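Local atomic coordinates of maquette-3 (Escherichia coli, PDB entry 6Z0C), a protein that has no known natural function, being an artificial four-helix bundle designed to carry networks of charged residues buried in its hydrophobic core. Residues L32-S46 with L58-L72. Residues are numbered along the deposited sequence; the frame is centred on the assembly and turned at random.
Sequences LKIKLQIIKQLREAS and LQKQLELEEKQIELL
Lys35 reaches from helix 4-48 into a hole formed by Glu65, Gln68, Ile69 and Leu72 of helix 52-99, a knobs-into-holes contact between two neighbouring antiparallel helices of the four-helix bundle. The axes of segments 32-46 and 58-72 approach to 9.3 Å, with 156° between their N-to-C directions. Followed outward, Lys35 begins as an apolar chain: CB lies against CD1 of Ile69 at 3.8 Å, CD against CD1 of Leu72, and CE passes over CB of Gln68. Bends at chi3 (62°) and chi4 (66°) then swing NZ off the line of the chain toward two acceptors. It forms a salt bridge of 2.7 Å to Glu65 OE2, met nearly along the C-O axis, and a hydrogen bond of 2.9 Å to Gln68 OE1, approached from above the carbonyl plane. A second salt bridge runs from NZ to Glu136, on helix 105-144, while Glu65 OE2 also pairs with Lys162 of helix 152-194; this buried charge network thus joins all four helices. The other carboxylate oxygen, Glu65 OE1, accepts a 2.9 Å hydrogen bond from NE2 of Gln61, one turn earlier, which helps to fix the rotation of the carboxylate. With an alanine at Glu65, the buried Lys35, which keeps Glu136, and Lys162 would probably each lose an anionic partner, and Gln61 NE2 would lose this acceptor. Apolar knobs flank the network. Ile39 slides antiparallel past Glu65 and sets CD1 against CG1 of Ile69 at 3.6 Å, whereas Leu42 fits among Leu58, Gln61, Leu62 and Glu65. Toward the turn between the helices, Leu58 CD1 packs on Ala45; at the other end, Leu32 CD2 presses on Leu72 CB at 3.4 Å, tighter than usual for two carbons.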
ATOM      1  N   LEU A  32       4.366  10.826  -0.291  1.00 33.28           N
ATOM      2  CA  LEU A  32       5.302  11.456   0.676  1.00 32.65           C
ATOM      3  C   LEU A  32       5.651  12.872   0.202  1.00 33.83           C
ATOM      4  O   LEU A  32       5.608  13.804   1.036  1.00 33.88           O
ATOM      5  CB  LEU A  32       6.543  10.571   0.814  1.00 33.68           C
ATOM      6  CG  LEU A  32       6.352   9.329   1.682  1.00 35.76           C
ATOM      7  CD1 LEU A  32       7.475   8.328   1.462  1.00 37.77           C
ATOM      8  CD2 LEU A  32       6.264   9.712   3.152  1.00 38.38           C
ATOM      9  N   LYS A  33       5.959  13.030  -1.087  1.00 33.80           N
ATOM     10  CA  LYS A  33       6.333  14.340  -1.684  1.00 38.21           C
ATOM     11  C   LYS A  33       5.183  15.336  -1.482  1.00 36.71           C
ATOM     12  O   LYS A  33       5.435  16.399  -0.885  1.00 35.10           O
ATOM     13  CB  LYS A  33       6.706  14.187  -3.162  1.00 42.89           C
ATOM     14  CG  LYS A  33       7.231  15.455  -3.825  1.00 48.42           C
ATOM     15  CD  LYS A  33       7.572  15.293  -5.294  1.00 54.55           C
ATOM     16  CE  LYS A  33       8.579  14.192  -5.561  1.00 58.20           C
ATOM     17  NZ  LYS A  33       9.039  14.202  -6.970  1.00 62.61           N
ATOM     18  N   ILE A  34       3.966  15.017  -1.937  1.00 36.96           N
ATOM     19  CA  ILE A  34       2.818  15.970  -1.834  1.00 38.20           C
ATOM     20  C   ILE A  34       2.495  16.220  -0.355  1.00 36.10           C
ATOM     21  O   ILE A  34       2.185  17.375  -0.024  1.00 36.96           O
ATOM     22  CB  ILE A  34       1.562  15.537  -2.621  1.00 43.38           C
ATOM     23  CG1 ILE A  34       0.473  16.610  -2.496  1.00 46.91           C
ATOM     24  CG2 ILE A  34       1.056  14.170  -2.188  1.00 44.50           C
ATOM     25  CD1 ILE A  34      -0.651  16.500  -3.499  1.00 50.98           C
ATOM     26  N   LYS A  35       2.557  15.198   0.504  1.00 35.58           N
ATOM     27  CA  LYS A  35       2.134  15.336   1.925  1.00 37.30           C
ATOM     28  C   LYS A  35       3.123  16.252   2.658  1.00 36.32           C
ATOM     29  O   LYS A  35       2.659  17.083   3.462  1.00 34.09           O
ATOM     30  CB  LYS A  35       1.923  13.968   2.580  1.00 40.23           C
ATOM     31  CG  LYS A  35       0.600  13.309   2.195  1.00 43.41           C
ATOM     32  CD  LYS A  35       0.212  12.096   3.017  1.00 47.34           C
ATOM     33  CE  LYS A  35       0.016  12.384   4.492  1.00 48.68           C
ATOM     34  NZ  LYS A  35      -1.141  13.276   4.738  1.00 45.88           N
ATOM     35  N   LEU A  36       4.421  16.163   2.357  1.00 35.03           N
ATOM     36  CA  LEU A  36       5.436  17.063   2.966  1.00 35.54           C
ATOM     37  C   LEU A  36       5.224  18.492   2.446  1.00 35.64           C
ATOM     38  O   LEU A  36       5.348  19.432   3.252  1.00 34.33           O
ATOM     39  CB  LEU A  36       6.848  16.543   2.673  1.00 39.27           C
ATOM     40  CG  LEU A  36       7.972  17.230   3.450  1.00 43.53           C
ATOM     41  CD1 LEU A  36       7.658  17.308   4.939  1.00 44.98           C
ATOM     42  CD2 LEU A  36       9.295  16.513   3.234  1.00 47.67           C
ATOM     43  N   GLN A  37       4.891  18.654   1.160  1.00 35.77           N
ATOM     44  CA  GLN A  37       4.556  19.974   0.559  1.00 36.78           C
ATOM     45  C   GLN A  37       3.355  20.556   1.315  1.00 35.10           C
ATOM     46  O   GLN A  37       3.391  21.746   1.657  1.00 34.49           O
ATOM     47  CB  GLN A  37       4.289  19.840  -0.943  1.00 41.39           C
ATOM     48  CG  GLN A  37       5.546  19.552  -1.754  1.00 47.37           C
ATOM     49  CD  GLN A  37       5.287  19.309  -3.223  1.00 54.42           C
ATOM     50  OE1 GLN A  37       4.184  18.946  -3.636  1.00 60.27           O
ATOM     51  NE2 GLN A  37       6.320  19.496  -4.030  1.00 57.79           N
ATOM     52  N   ILE A  38       2.351  19.728   1.613  1.00 34.15           N
ATOM     53  CA  ILE A  38       1.101  20.163   2.303  1.00 34.56           C
ATOM     54  C   ILE A  38       1.411  20.529   3.760  1.00 31.83           C
ATOM     55  O   ILE A  38       0.824  21.508   4.231  1.00 32.11           O
ATOM     56  CB  ILE A  38      -0.010  19.107   2.147  1.00 35.93           C
ATOM     57  CG1 ILE A  38      -0.626  19.213   0.750  1.00 38.72           C
ATOM     58  CG2 ILE A  38      -1.056  19.234   3.246  1.00 39.28           C
ATOM     59  CD1 ILE A  38      -1.501  18.048   0.360  1.00 43.55           C
ATOM     60  N   ILE A  39       2.313  19.806   4.439  1.00 31.36           N
ATOM     61  CA  ILE A  39       2.768  20.163   5.818  1.00 32.21           C
ATOM     62  C   ILE A  39       3.276  21.613   5.812  1.00 31.60           C
ATOM     63  O   ILE A  39       2.916  22.376   6.729  1.00 30.72           O
ATOM     64  CB  ILE A  39       3.837  19.185   6.349  1.00 34.19           C
ATOM     65  CG1 ILE A  39       3.223  17.825   6.694  1.00 36.98           C
ATOM     66  CG2 ILE A  39       4.565  19.784   7.540  1.00 35.86           C
ATOM     67  CD1 ILE A  39       4.165  16.845   7.345  1.00 39.96           C
ATOM     68  N   LYS A  40       4.088  21.980   4.818  1.00 30.42           N
ATOM     69  CA  LYS A  40       4.682  23.342   4.719  1.00 31.33           C
ATOM     70  C   LYS A  40       3.564  24.366   4.483  1.00 31.24           C
ATOM     71  O   LYS A  40       3.630  25.443   5.097  1.00 32.25           O
ATOM     72  CB  LYS A  40       5.758  23.376   3.632  1.00 34.02           C
ATOM     73  CG  LYS A  40       6.965  22.492   3.920  1.00 36.55           C
ATOM     74  CD  LYS A  40       7.987  22.474   2.806  1.00 41.19           C
ATOM     75  CE  LYS A  40       8.627  23.823   2.574  1.00 45.49           C
ATOM     76  NZ  LYS A  40       9.817  23.717   1.696  1.00 51.77           N
ATOM     77  N   GLN A  41       2.571  24.024   3.654  1.00 33.36           N
ATOM     78  CA  GLN A  41       1.382  24.876   3.364  1.00 35.39           C
ATOM     79  C   GLN A  41       0.547  25.063   4.637  1.00 34.07           C
ATOM     80  O   GLN A  41       0.087  26.197   4.886  1.00 34.09           O
ATOM     81  CB  GLN A  41       0.509  24.256   2.270  1.00 39.88           C
ATOM     82  CG  GLN A  41       1.060  24.419   0.862  1.00 42.20           C
ATOM     83  CD  GLN A  41       0.119  23.827  -0.156  1.00 46.91           C
ATOM     84  OE1 GLN A  41       0.413  22.818  -0.788  1.00 50.77           O
ATOM     85  NE2 GLN A  41      -1.045  24.440  -0.303  1.00 48.45           N
ATOM     86  N   LEU A  42       0.331  23.987   5.396  1.00 32.46           N
ATOM     87  CA  LEU A  42      -0.414  24.023   6.685  1.00 32.59           C
ATOM     88  C   LEU A  42       0.315  24.940   7.669  1.00 32.44           C
ATOM     89  O   LEU A  42      -0.353  25.763   8.311  1.00 30.70           O
ATOM     90  CB  LEU A  42      -0.527  22.611   7.267  1.00 35.95           C
ATOM     91  CG  LEU A  42      -1.764  21.819   6.865  1.00 38.49           C
ATOM     92  CD1 LEU A  42      -1.637  20.372   7.327  1.00 39.98           C
ATOM     93  CD2 LEU A  42      -3.026  22.453   7.435  1.00 39.93           C
ATOM     94  N   ARG A  43       1.634  24.773   7.805  1.00 31.84           N
ATOM     95  CA  ARG A  43       2.460  25.582   8.738  1.00 33.16           C
ATOM     96  C   ARG A  43       2.357  27.062   8.346  1.00 32.87           C
ATOM     97  O   ARG A  43       2.126  27.891   9.241  1.00 34.36           O
ATOM     98  CB  ARG A  43       3.912  25.095   8.747  1.00 32.45           C
ATOM     99  CG  ARG A  43       4.818  25.859   9.702  1.00 33.96           C
ATOM    100  CD  ARG A  43       4.331  25.799  11.137  1.00 34.62           C
ATOM    101  NE  ARG A  43       5.129  26.614  12.041  1.00 34.38           N
ATOM    102  CZ  ARG A  43       6.133  26.178  12.796  1.00 35.60           C
ATOM    103  NH1 ARG A  43       6.502  24.907  12.769  1.00 36.31           N
ATOM    104  NH2 ARG A  43       6.773  27.031  13.578  1.00 36.69           N
ATOM    105  N   GLU A  44       2.507  27.379   7.058  1.00 35.43           N
ATOM    106  CA  GLU A  44       2.423  28.770   6.536  1.00 37.31           C
ATOM    107  C   GLU A  44       1.031  29.341   6.834  1.00 35.30           C
ATOM    108  O   GLU A  44       0.965  30.457   7.380  1.00 36.16           O
ATOM    109  CB  GLU A  44       2.736  28.814   5.040  1.00 40.71           C
ATOM    110  CG  GLU A  44       2.605  30.206   4.443  1.00 45.95           C
ATOM    111  CD  GLU A  44       3.398  30.457   3.171  1.00 53.65           C
ATOM    112  OE1 GLU A  44       4.085  29.530   2.701  1.00 61.55           O
ATOM    113  OE2 GLU A  44       3.332  31.589   2.656  1.00 63.22           O
ATOM    114  N   ALA A  45      -0.034  28.607   6.497  1.00 33.09           N
ATOM    115  CA  ALA A  45      -1.440  29.022   6.733  1.00 34.41           C
ATOM    116  C   ALA A  45      -1.663  29.256   8.234  1.00 33.97           C
ATOM    117  O   ALA A  45      -2.294  30.261   8.587  1.00 34.61           O
ATOM    118  CB  ALA A  45      -2.394  27.992   6.181  1.00 33.33           C
ATOM    119  N   SER A  46      -1.148  28.361   9.079  1.00 34.14           N
ATOM    120  CA  SER A  46      -1.232  28.438  10.562  1.00 36.62           C
ATOM    121  C   SER A  46      -0.554  29.717  11.076  1.00 38.56           C
ATOM    122  O   SER A  46      -1.140  30.394  11.944  1.00 39.50           O
ATOM    123  CB  SER A  46      -0.629  27.218  11.192  1.00 39.31           C
ATOM    124  OG  SER A  46      -0.798  27.260  12.598  1.00 45.41           O
ATOM    125  N   LEU A  58      -5.962  24.448  12.066  1.00 33.37           N
ATOM    126  CA  LEU A  58      -4.738  24.239  11.248  1.00 36.07           C
ATOM    127  C   LEU A  58      -3.622  23.640  12.116  1.00 34.40           C
ATOM    128  O   LEU A  58      -2.963  22.693  11.645  1.00 33.68           O
ATOM    129  CB  LEU A  58      -4.308  25.572  10.628  1.00 36.98           C
ATOM    130  CG  LEU A  58      -5.290  26.179   9.625  1.00 38.28           C
ATOM    131  CD1 LEU A  58      -4.859  27.584   9.232  1.00 40.54           C
ATOM    132  CD2 LEU A  58      -5.433  25.298   8.393  1.00 38.70           C
ATOM    133  N   GLN A  59      -3.420  24.165  13.329  1.00 34.59           N
ATOM    134  CA  GLN A  59      -2.332  23.715  14.244  1.00 37.74           C
ATOM    135  C   GLN A  59      -2.568  22.258  14.665  1.00 37.20           C
ATOM    136  O   GLN A  59      -1.596  21.486  14.664  1.00 36.15           O
ATOM    137  CB  GLN A  59      -2.200  24.634  15.462  1.00 42.03           C
ATOM    138  CG  GLN A  59      -1.081  25.653  15.309  1.00 47.53           C
ATOM    139  CD  GLN A  59      -1.033  26.678  16.415  1.00 52.20           C
ATOM    140  OE1 GLN A  59      -1.879  26.708  17.304  1.00 61.70           O
ATOM    141  NE2 GLN A  59      -0.028  27.539  16.361  1.00 55.53           N
ATOM    142  N   LYS A  60      -3.795  21.875  15.013  1.00 38.39           N
ATOM    143  CA  LYS A  60      -4.041  20.497  15.522  1.00 42.16           C
ATOM    144  C   LYS A  60      -3.898  19.512  14.349  1.00 38.16           C
ATOM    145  O   LYS A  60      -3.384  18.405  14.587  1.00 39.51           O
ATOM    146  CB  LYS A  60      -5.338  20.411  16.338  1.00 48.54           C
ATOM    147  CG  LYS A  60      -6.655  20.475  15.583  1.00 56.02           C
ATOM    148  CD  LYS A  60      -7.846  20.141  16.475  1.00 59.96           C
ATOM    149  CE  LYS A  60      -9.047  21.043  16.269  1.00 57.90           C
ATOM    150  NZ  LYS A  60      -9.715  20.789  14.971  1.00 51.82           N
ATOM    151  N   GLN A  61      -4.234  19.914  13.117  1.00 35.11           N
ATOM    152  CA  GLN A  61      -4.051  19.053  11.914  1.00 36.40           C
ATOM    153  C   GLN A  61      -2.556  18.889  11.609  1.00 36.55           C
ATOM    154  O   GLN A  61      -2.164  17.800  11.150  1.00 38.86           O
ATOM    155  CB  GLN A  61      -4.790  19.617  10.700  1.00 34.43           C
ATOM    156  CG  GLN A  61      -4.567  18.815   9.423  1.00 36.59           C
ATOM    157  CD  GLN A  61      -5.008  17.375   9.532  1.00 36.80           C
ATOM    158  OE1 GLN A  61      -5.818  17.010  10.384  1.00 37.17           O
ATOM    159  NE2 GLN A  61      -4.471  16.539   8.658  1.00 36.31           N
ATOM    160  N   LEU A  62      -1.758  19.932  11.842  1.00 39.01           N
ATOM    161  CA  LEU A  62      -0.287  19.922  11.622  1.00 40.15           C
ATOM    162  C   LEU A  62       0.344  18.770  12.422  1.00 40.18           C
ATOM    163  O   LEU A  62       1.178  18.038  11.845  1.00 43.51           O
ATOM    164  CB  LEU A  62       0.272  21.288  12.031  1.00 42.35           C
ATOM    165  CG  LEU A  62       1.702  21.605  11.601  1.00 44.32           C
ATOM    166  CD1 LEU A  62       1.922  21.344  10.116  1.00 43.81           C
ATOM    167  CD2 LEU A  62       2.036  23.047  11.937  1.00 49.13           C
ATOM    168  N   GLU A  63      -0.059  18.591  13.685  1.00 43.22           N
ATOM    169  CA  GLU A  63       0.435  17.494  14.571  1.00 47.75           C
ATOM    170  C   GLU A  63       0.107  16.126  13.957  1.00 44.15           C
ATOM    171  O   GLU A  63       0.998  15.256  13.938  1.00 46.77           O
ATOM    172  CB  GLU A  63      -0.193  17.570  15.964  1.00 51.00           C
ATOM    173  CG  GLU A  63       0.023  18.896  16.667  1.00 53.83           C
ATOM    174  CD  GLU A  63      -0.251  18.863  18.162  1.00 59.84           C
ATOM    175  OE1 GLU A  63       0.210  19.785  18.863  1.00 67.20           O
ATOM    176  OE2 GLU A  63      -0.924  17.917  18.623  1.00 63.95           O
ATOM    177  N   LEU A  64      -1.132  15.934  13.498  1.00 42.50           N
ATOM    178  CA  LEU A  64      -1.609  14.658  12.893  1.00 42.91           C
ATOM    179  C   LEU A  64      -0.805  14.385  11.615  1.00 39.25           C
ATOM    180  O   LEU A  64      -0.455  13.224  11.373  1.00 39.51           O
ATOM    181  CB  LEU A  64      -3.116  14.754  12.620  1.00 45.60           C
ATOM    182  CG  LEU A  64      -3.715  13.712  11.673  1.00 51.46           C
ATOM    183  CD1 LEU A  64      -3.388  12.290  12.110  1.00 55.98           C
ATOM    184  CD2 LEU A  64      -5.228  13.884  11.567  1.00 53.40           C
ATOM    185  N   GLU A  65      -0.501  15.431  10.848  1.00 38.88           N
ATOM    186  CA  GLU A  65       0.200  15.332   9.540  1.00 40.83           C
ATOM    187  C   GLU A  65       1.565  14.646   9.717  1.00 39.18           C
ATOM    188  O   GLU A  65       1.914  13.787   8.878  1.00 36.29           O
ATOM    189  CB  GLU A  65       0.348  16.726   8.930  1.00 44.12           C
ATOM    190  CG  GLU A  65       0.286  16.725   7.418  1.00 50.32           C
ATOM    191  CD  GLU A  65      -1.088  16.494   6.822  1.00 50.87           C
ATOM    192  OE1 GLU A  65      -2.050  17.144   7.278  1.00 57.33           O
ATOM    193  OE2 GLU A  65      -1.188  15.677   5.889  1.00 66.29           O
ATOM    194  N   GLU A  66       2.316  15.004  10.762  1.00 37.57           N
ATOM    195  CA  GLU A  66       3.677  14.453  11.009  1.00 40.58           C
ATOM    196  C   GLU A  66       3.565  12.941  11.251  1.00 42.51           C
ATOM    197  O   GLU A  66       4.430  12.196  10.746  1.00 40.73           O
ATOM    198  CB  GLU A  66       4.356  15.186  12.167  1.00 42.06           C
ATOM    199  CG  GLU A  66       4.782  16.607  11.823  1.00 42.99           C
ATOM    200  CD  GLU A  66       5.973  16.743  10.884  1.00 43.23           C
ATOM    201  OE1 GLU A  66       6.237  17.878  10.430  1.00 42.52           O
ATOM    202  OE2 GLU A  66       6.642  15.724  10.611  1.00 42.40           O
ATOM    203  N   LYS A  67       2.519  12.505  11.960  1.00 42.09           N
ATOM    204  CA  LYS A  67       2.245  11.071  12.249  1.00 43.84           C
ATOM    205  C   LYS A  67       1.943  10.327  10.942  1.00 40.28           C
ATOM    206  O   LYS A  67       2.433   9.193  10.786  1.00 40.69           O
ATOM    207  CB  LYS A  67       1.083  10.938  13.238  1.00 46.96           C
ATOM    208  CG  LYS A  67       1.361  11.497  14.626  1.00 51.86           C
ATOM    209  CD  LYS A  67       0.139  11.560  15.516  1.00 57.93           C
ATOM    210  CE  LYS A  67       0.300  12.553  16.648  1.00 62.64           C
ATOM    211  NZ  LYS A  67      -0.762  12.396  17.669  1.00 66.06           N
ATOM    212  N   GLN A  68       1.159  10.936  10.049  1.00 39.16           N
ATOM    213  CA  GLN A  68       0.743  10.335   8.752  1.00 40.71           C
ATOM    214  C   GLN A  68       1.966  10.157   7.846  1.00 38.06           C
ATOM    215  O   GLN A  68       2.030   9.135   7.140  1.00 39.66           O
ATOM    216  CB  GLN A  68      -0.307  11.202   8.061  1.00 43.07           C
ATOM    217  CG  GLN A  68      -1.637  11.235   8.795  1.00 44.78           C
ATOM    218  CD  GLN A  68      -2.639  12.140   8.124  1.00 49.15           C
ATOM    219  OE1 GLN A  68      -2.286  13.040   7.363  1.00 52.14           O
ATOM    220  NE2 GLN A  68      -3.909  11.899   8.401  1.00 50.16           N
ATOM    221  N   ILE A  69       2.894  11.113   7.854  1.00 35.35           N
ATOM    222  CA  ILE A  69       4.172  11.000   7.089  1.00 39.59           C
ATOM    223  C   ILE A  69       4.921   9.762   7.594  1.00 36.63           C
ATOM    224  O   ILE A  69       5.380   8.974   6.747  1.00 37.32           O
ATOM    225  CB  ILE A  69       5.033  12.276   7.193  1.00 43.43           C
ATOM    226  CG1 ILE A  69       4.514  13.390   6.282  1.00 48.38           C
ATOM    227  CG2 ILE A  69       6.489  11.955   6.898  1.00 47.10           C
ATOM    228  CD1 ILE A  69       4.845  13.199   4.817  1.00 51.18           C
ATOM    229  N   GLU A  70       5.036   9.589   8.914  1.00 37.66           N
ATOM    230  CA  GLU A  70       5.816   8.465   9.500  1.00 40.41           C
ATOM    231  C   GLU A  70       5.152   7.146   9.097  1.00 36.93           C
ATOM    232  O   GLU A  70       5.887   6.202   8.786  1.00 34.90           O
ATOM    233  CB  GLU A  70       5.974   8.582  11.017  1.00 44.80           C
ATOM    234  CG  GLU A  70       6.910   7.532  11.613  1.00 53.01           C
ATOM    235  CD  GLU A  70       8.162   7.186  10.812  1.00 60.40           C
ATOM    236  OE1 GLU A  70       8.289   6.015  10.381  1.00 58.30           O
ATOM    237  OE2 GLU A  70       9.024   8.078  10.635  1.00 72.61           O
ATOM    238  N   LEU A  71       3.817   7.090   9.058  1.00 37.77           N
ATOM    239  CA  LEU A  71       3.087   5.861   8.649  1.00 38.14           C
ATOM    240  C   LEU A  71       3.450   5.493   7.203  1.00 36.16           C
ATOM    241  O   LEU A  71       3.654   4.297   6.940  1.00 35.68           O
ATOM    242  CB  LEU A  71       1.574   6.043   8.784  1.00 41.44           C
ATOM    243  CG  LEU A  71       0.766   4.912   8.146  1.00 45.93           C
ATOM    244  CD1 LEU A  71       1.050   3.588   8.837  1.00 49.99           C
ATOM    245  CD2 LEU A  71      -0.716   5.218   8.161  1.00 51.66           C
ATOM    246  N   LEU A  72       3.496   6.465   6.289  1.00 35.04           N
ATOM    247  CA  LEU A  72       3.853   6.215   4.864  1.00 38.11           C
ATOM    248  C   LEU A  72       5.236   5.555   4.785  1.00 36.68           C
ATOM    249  O   LEU A  72       5.400   4.650   3.950  1.00 37.89           O
ATOM    250  CB  LEU A  72       3.821   7.525   4.068  1.00 41.47           C
ATOM    251  CG  LEU A  72       2.430   8.031   3.689  1.00 43.63           C
ATOM    252  CD1 LEU A  72       2.526   9.345   2.933  1.00 46.25           C
ATOM    253  CD2 LEU A  72       1.671   7.002   2.863  1.00 44.17           C
TER